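Local coordinates for protein RNA-dependent RNA polymerase (Taggert virus, PDB 6DX3) that carries a viral ovarian tumor (OTU) domain, a cysteine protease fold that probably removes ubiquitin from conjugated proteins, at residues Lys62-Trp73 with Asp85-Pro96. Residues are numbered along the deposited sequence; the frame is centred on the assembly and turned at random.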
loop_
_atom_site.group_PDB
_atom_site.type_symbol
_atom_site.label_atom_id
_atom_site.label_comp_id
_atom_site.label_asym_id
_atom_site.label_seq_id
_atom_site.Cartn_x
_atom_site.Cartn_y
_atom_site.Cartn_z
ATOM N N LYS A 62 -10.832 -3.609 -2.422
ATOM C CA LYS A 62 -10.547 -4.732 -3.311
ATOM C C LYS A 62 -11.344 -4.641 -4.607
ATOM O O LYS A 62 -10.840 -4.998 -5.678
ATOM C CB LYS A 62 -10.844 -6.042 -2.578
ATOM C CG LYS A 62 -10.330 -7.291 -3.253
ATOM C CD LYS A 62 -10.266 -8.445 -2.257
ATOM C CE LYS A 62 -10.147 -9.778 -2.975
ATOM N NZ LYS A 62 -9.652 -10.874 -2.094
ATOM N N GLU A 63 -12.591 -4.173 -4.534
ATOM C CA GLU A 63 -13.380 -4.005 -5.750
ATOM C C GLU A 63 -12.794 -2.914 -6.639
ATOM O O GLU A 63 -12.808 -3.035 -7.870
ATOM C CB GLU A 63 -14.832 -3.688 -5.395
ATOM C CG GLU A 63 -15.523 -4.778 -4.594
ATOM C CD GLU A 63 -16.858 -4.327 -4.046
ATOM O OE1 GLU A 63 -17.140 -3.112 -4.099
ATOM O OE2 GLU A 63 -17.622 -5.186 -3.560
ATOM N N GLN A 64 -12.268 -1.847 -6.031
ATOM C CA GLN A 64 -11.643 -0.783 -6.803
ATOM C C GLN A 64 -10.357 -1.252 -7.472
ATOM O O GLN A 64 -10.034 -0.791 -8.572
ATOM C CB GLN A 64 -11.362 0.418 -5.901
ATOM C CG GLN A 64 -12.604 1.191 -5.487
ATOM C CD GLN A 64 -13.151 2.045 -6.611
ATOM O OE1 GLN A 64 -12.416 2.797 -7.247
ATOM N NE2 GLN A 64 -14.446 1.926 -6.867
ATOM N N VAL A 65 -9.616 -2.158 -6.828
ATOM C CA VAL A 65 -8.380 -2.667 -7.416
ATOM C C VAL A 65 -8.678 -3.456 -8.685
ATOM O O VAL A 65 -7.959 -3.336 -9.687
ATOM C CB VAL A 65 -7.610 -3.518 -6.385
ATOM C CG1 VAL A 65 -6.487 -4.298 -7.055
ATOM C CG2 VAL A 65 -7.059 -2.638 -5.272
ATOM N N ARG A 66 -9.747 -4.258 -8.675
ATOM C CA ARG A 66 -10.085 -5.061 -9.848
ATOM C C ARG A 66 -10.404 -4.185 -11.054
ATOM O O ARG A 66 -9.965 -4.477 -12.174
ATOM C CB ARG A 66 -11.263 -5.986 -9.537
ATOM C CG ARG A 66 -11.824 -6.690 -10.768
ATOM C CD ARG A 66 -12.913 -7.684 -10.405
ATOM N NE ARG A 66 -14.037 -7.031 -9.744
ATOM C CZ ARG A 66 -14.968 -7.668 -9.043
ATOM N NH1 ARG A 66 -14.916 -8.986 -8.905
ATOM N NH2 ARG A 66 -15.950 -6.985 -8.474
ATOM N N GLU A 67 -11.178 -3.114 -10.855
ATOM C CA GLU A 67 -11.454 -2.205 -11.962
ATOM C C GLU A 67 -10.223 -1.381 -12.322
ATOM O O GLU A 67 -10.013 -1.071 -13.501
ATOM C CB GLU A 67 -12.634 -1.293 -11.622
ATOM C CG GLU A 67 -13.984 -2.001 -11.659
ATOM C CD GLU A 67 -15.115 -1.155 -11.109
ATOM O OE1 GLU A 67 -15.339 -0.041 -11.629
ATOM O OE2 GLU A 67 -15.781 -1.607 -10.153
ATOM N N ALA A 68 -9.402 -1.025 -11.330
ATOM C CA ALA A 68 -8.156 -0.325 -11.623
ATOM C C ALA A 68 -7.226 -1.188 -12.466
ATOM O O ALA A 68 -6.547 -0.686 -13.368
ATOM C CB ALA A 68 -7.465 0.092 -10.326
ATOM N N ALA A 69 -7.180 -2.494 -12.180
ATOM C CA ALA A 69 -6.371 -3.404 -12.985
ATOM C C ALA A 69 -6.859 -3.450 -14.427
ATOM O O ALA A 69 -6.055 -3.405 -15.365
ATOM C CB ALA A 69 -6.391 -4.805 -12.371
ATOM N N GLY A 70 -8.174 -3.530 -14.625
ATOM C CA GLY A 70 -8.711 -3.551 -15.974
ATOM C C GLY A 70 -8.483 -2.262 -16.738
ATOM O O GLY A 70 -8.419 -2.274 -17.970
ATOM N N LEU A 71 -8.352 -1.139 -16.026
ATOM C CA LEU A 71 -8.168 0.150 -16.688
ATOM C C LEU A 71 -6.710 0.405 -17.052
ATOM O O LEU A 71 -6.424 1.021 -18.085
ATOM C CB LEU A 71 -8.677 1.280 -15.794
ATOM C CG LEU A 71 -10.183 1.487 -15.598
ATOM C CD1 LEU A 71 -10.426 2.339 -14.365
ATOM C CD2 LEU A 71 -10.805 2.140 -16.816
ATOM N N PHE A 72 -5.774 -0.050 -16.217
ATOM C CA PHE A 72 -4.386 0.385 -16.306
ATOM C C PHE A 72 -3.410 -0.756 -16.565
ATOM O O PHE A 72 -2.194 -0.530 -16.514
ATOM C CB PHE A 72 -3.982 1.120 -15.023
ATOM C CG PHE A 72 -4.786 2.365 -14.749
ATOM C CD1 PHE A 72 -4.581 3.516 -15.497
ATOM C CD2 PHE A 72 -5.728 2.390 -13.736
ATOM C CE1 PHE A 72 -5.308 4.662 -15.244
ATOM C CE2 PHE A 72 -6.461 3.532 -13.479
ATOM C CZ PHE A 72 -6.252 4.670 -14.234
ATOM N N TRP A 73 -3.899 -1.966 -16.850
ATOM C CA TRP A 73 -3.006 -3.109 -17.011
ATOM C C TRP A 73 -1.980 -2.866 -18.112
ATOM O O TRP A 73 -0.778 -3.085 -17.917
ATOM C CB TRP A 73 -3.811 -4.374 -17.309
ATOM C CG TRP A 73 -2.950 -5.598 -17.467
ATOM C CD1 TRP A 73 -2.412 -6.081 -18.626
ATOM C CD2 TRP A 73 -2.523 -6.486 -16.426
ATOM N NE1 TRP A 73 -1.683 -7.216 -18.371
ATOM C CE2 TRP A 73 -1.736 -7.486 -17.028
ATOM C CE3 TRP A 73 -2.735 -6.535 -15.044
ATOM C CZ2 TRP A 73 -1.158 -8.520 -16.299
ATOM C CZ3 TRP A 73 -2.162 -7.563 -14.321
ATOM C CH2 TRP A 73 -1.380 -8.543 -14.950
ATOM N N ASP A 85 -1.285 -12.819 -17.221
ATOM C CA ASP A 85 -2.072 -11.866 -17.980
ATOM C C ASP A 85 -3.180 -11.321 -17.079
ATOM O O ASP A 85 -3.309 -11.706 -15.914
ATOM C CB ASP A 85 -2.626 -12.503 -19.258
ATOM C CG ASP A 85 -3.493 -13.717 -18.985
ATOM O OD1 ASP A 85 -3.586 -14.147 -17.818
ATOM O OD2 ASP A 85 -4.082 -14.246 -19.949
ATOM N N LEU A 86 -3.990 -10.414 -17.626
ATOM C CA LEU A 86 -5.009 -9.759 -16.812
ATOM C C LEU A 86 -6.045 -10.756 -16.304
ATOM O O LEU A 86 -6.434 -10.710 -15.132
ATOM C CB LEU A 86 -5.676 -8.641 -17.612
ATOM C CG LEU A 86 -6.787 -7.846 -16.921
ATOM C CD1 LEU A 86 -6.302 -7.222 -15.613
ATOM C CD2 LEU A 86 -7.319 -6.778 -17.863
ATOM N N ASN A 87 -6.495 -11.671 -17.169
ATOM C CA ASN A 87 -7.526 -12.627 -16.771
ATOM C C ASN A 87 -7.034 -13.550 -15.662
ATOM O O ASN A 87 -7.782 -13.860 -14.728
ATOM C CB ASN A 87 -7.979 -13.450 -17.975
ATOM C CG ASN A 87 -8.700 -12.620 -19.009
ATOM O OD1 ASN A 87 -8.383 -12.677 -20.198
ATOM N ND2 ASN A 87 -9.680 -11.839 -18.565
ATOM N N GLY A 88 -5.785 -14.012 -15.756
ATOM C CA GLY A 88 -5.238 -14.862 -14.714
ATOM C C GLY A 88 -4.890 -14.100 -13.453
ATOM O O GLY A 88 -4.990 -14.643 -12.348
ATOM N N TYR A 89 -4.481 -12.839 -13.595
ATOM C CA TYR A 89 -4.181 -12.016 -12.428
ATOM C C TYR A 89 -5.433 -11.777 -11.595
ATOM O O TYR A 89 -5.417 -11.940 -10.369
ATOM C CB TYR A 89 -3.558 -10.694 -12.875
ATOM C CG TYR A 89 -3.514 -9.613 -11.818
ATOM C CD1 TYR A 89 -2.512 -9.595 -10.856
ATOM C CD2 TYR A 89 -4.464 -8.597 -11.796
ATOM C CE1 TYR A 89 -2.464 -8.604 -9.895
ATOM C CE2 TYR A 89 -4.425 -7.600 -10.839
ATOM C CZ TYR A 89 -3.423 -7.607 -9.892
ATOM O OH TYR A 89 -3.380 -6.615 -8.937
ATOM N N LEU A 90 -6.536 -11.400 -12.251
ATOM C CA LEU A 90 -7.779 -11.149 -11.529
ATOM C C LEU A 90 -8.313 -12.423 -10.887
ATOM O O LEU A 90 -8.865 -12.384 -9.782
ATOM C CB LEU A 90 -8.824 -10.547 -12.473
ATOM C CG LEU A 90 -8.531 -9.154 -13.043
ATOM C CD1 LEU A 90 -9.600 -8.748 -14.050
ATOM C CD2 LEU A 90 -8.415 -8.117 -11.930
ATOM N N ALA A 91 -8.158 -13.565 -11.563
ATOM C CA ALA A 91 -8.648 -14.820 -11.003
ATOM C C ALA A 91 -7.937 -15.173 -9.702
ATOM O O ALA A 91 -8.509 -15.861 -8.848
ATOM C CB ALA A 91 -8.490 -15.951 -12.021
ATOM N N ARG A 92 -6.699 -14.708 -9.529
ATOM C CA ARG A 92 -5.958 -14.965 -8.302
ATOM C C ARG A 92 -6.286 -13.956 -7.206
ATOM O O ARG A 92 -6.653 -14.346 -6.096
ATOM C CB ARG A 92 -4.452 -14.958 -8.576
ATOM C CG ARG A 92 -3.613 -14.976 -7.311
ATOM C CD ARG A 92 -2.124 -15.069 -7.616
ATOM N NE ARG A 92 -1.643 -13.914 -8.368
ATOM C CZ ARG A 92 -1.295 -12.758 -7.813
ATOM N NH1 ARG A 92 -1.380 -12.600 -6.498
ATOM N NH2 ARG A 92 -0.860 -11.760 -8.571
ATOM N N ILE A 93 -6.155 -12.659 -7.500
ATOM C CA ILE A 93 -6.296 -11.654 -6.453
ATOM C C ILE A 93 -7.737 -11.509 -5.986
ATOM O O ILE A 93 -7.974 -11.009 -4.881
ATOM C CB ILE A 93 -5.742 -10.296 -6.921
ATOM C CG1 ILE A 93 -6.589 -9.728 -8.061
ATOM C CG2 ILE A 93 -4.286 -10.436 -7.338
ATOM C CD1 ILE A 93 -6.568 -8.213 -8.138
ATOM N N MET A 94 -8.708 -11.935 -6.791
ATOM C CA MET A 94 -10.104 -11.874 -6.386
ATOM C C MET A 94 -10.521 -13.047 -5.510
ATOM O O MET A 94 -11.681 -13.106 -5.096
ATOM C CB MET A 94 -11.002 -11.797 -7.622
ATOM C CG MET A 94 -10.937 -10.455 -8.333
ATOM S SD MET A 94 -11.525 -9.117 -7.280
ATOM C CE MET A 94 -10.004 -8.283 -6.857
ATOM N N LYS A 95 -9.610 -13.971 -5.222
ATOM C CA LYS A 95 -9.922 -15.046 -4.297
ATOM C C LYS A 95 -10.107 -14.481 -2.892
ATOM O O LYS A 95 -9.389 -13.558 -2.494
ATOM C CB LYS A 95 -8.808 -16.092 -4.293
ATOM C CG LYS A 95 -8.763 -16.969 -5.529
ATOM C CD LYS A 95 -7.640 -17.987 -5.424
ATOM C CE LYS A 95 -7.956 -19.252 -6.204
ATOM N NZ LYS A 95 -8.031 -18.991 -7.667
ATOM N N PRO A 96 -11.062 -15.004 -2.122
ATOM C CA PRO A 96 -11.235 -14.527 -0.745
ATOM C C PRO A 96 -10.001 -14.814 0.094
ATOM O O PRO A 96 -9.385 -15.877 -0.018
ATOM C CB PRO A 96 -12.454 -15.313 -0.246
ATOM C CG PRO A 96 -13.153 -15.778 -1.489
ATOM C CD PRO A 96 -12.071 -16.009 -2.494
#
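Trp73 holds CG anti to its backbone nitrogen (chi1 -179°), which swings the indole over the start of helix 86-93. Lys62, at the other end of its segment, also has CG anti to the backbone nitrogen and an extended chain that carries NZ to the end of that helix. The indole lies over Leu86. Leu86 CA sits 4.0 Å from the centroid of the Trp73 six-membered ring, almost on the ring normal, a CH-pi contact. Trp73 CZ3 meets one face of the Tyr89 ring, 3.5 Å from Tyr89 CG, with the ring planes inclined at 46°. Ala69 CB touches the edge of the same phenol, 3.7 Å from Tyr89 CE2. It also packs on methyls of Leu86 and Leu90. Further along, Met94 bends back so that SD lies 3.7 Å from Arg66 CD, and its CE reaches the Lys62 backbone. Lys62 NZ donates to Lys95 O at 2.7 Å, from above the carbonyl plane. This ties the lysine to the chain just past the last turn. Asp85 is the N-cap at the opposite end, and its OD1 accepts from Gly88 N at 3.0 Å. The two helices form an antiparallel hairpin: the axes of 62-72 and 86-93 approach to 10.8 Å and run nearly antiparallel (171°). A loop of 11 residues joins the segments. Within the OTU-like protease domain the pair packs against other helices. Tyr89 OH is hydrogen-bonded to Glu104 OE1 of helix 102-112, which also meets Ala68 through Phe107, while Tyr42 of helix 40-49 touches Lys62 and Val65.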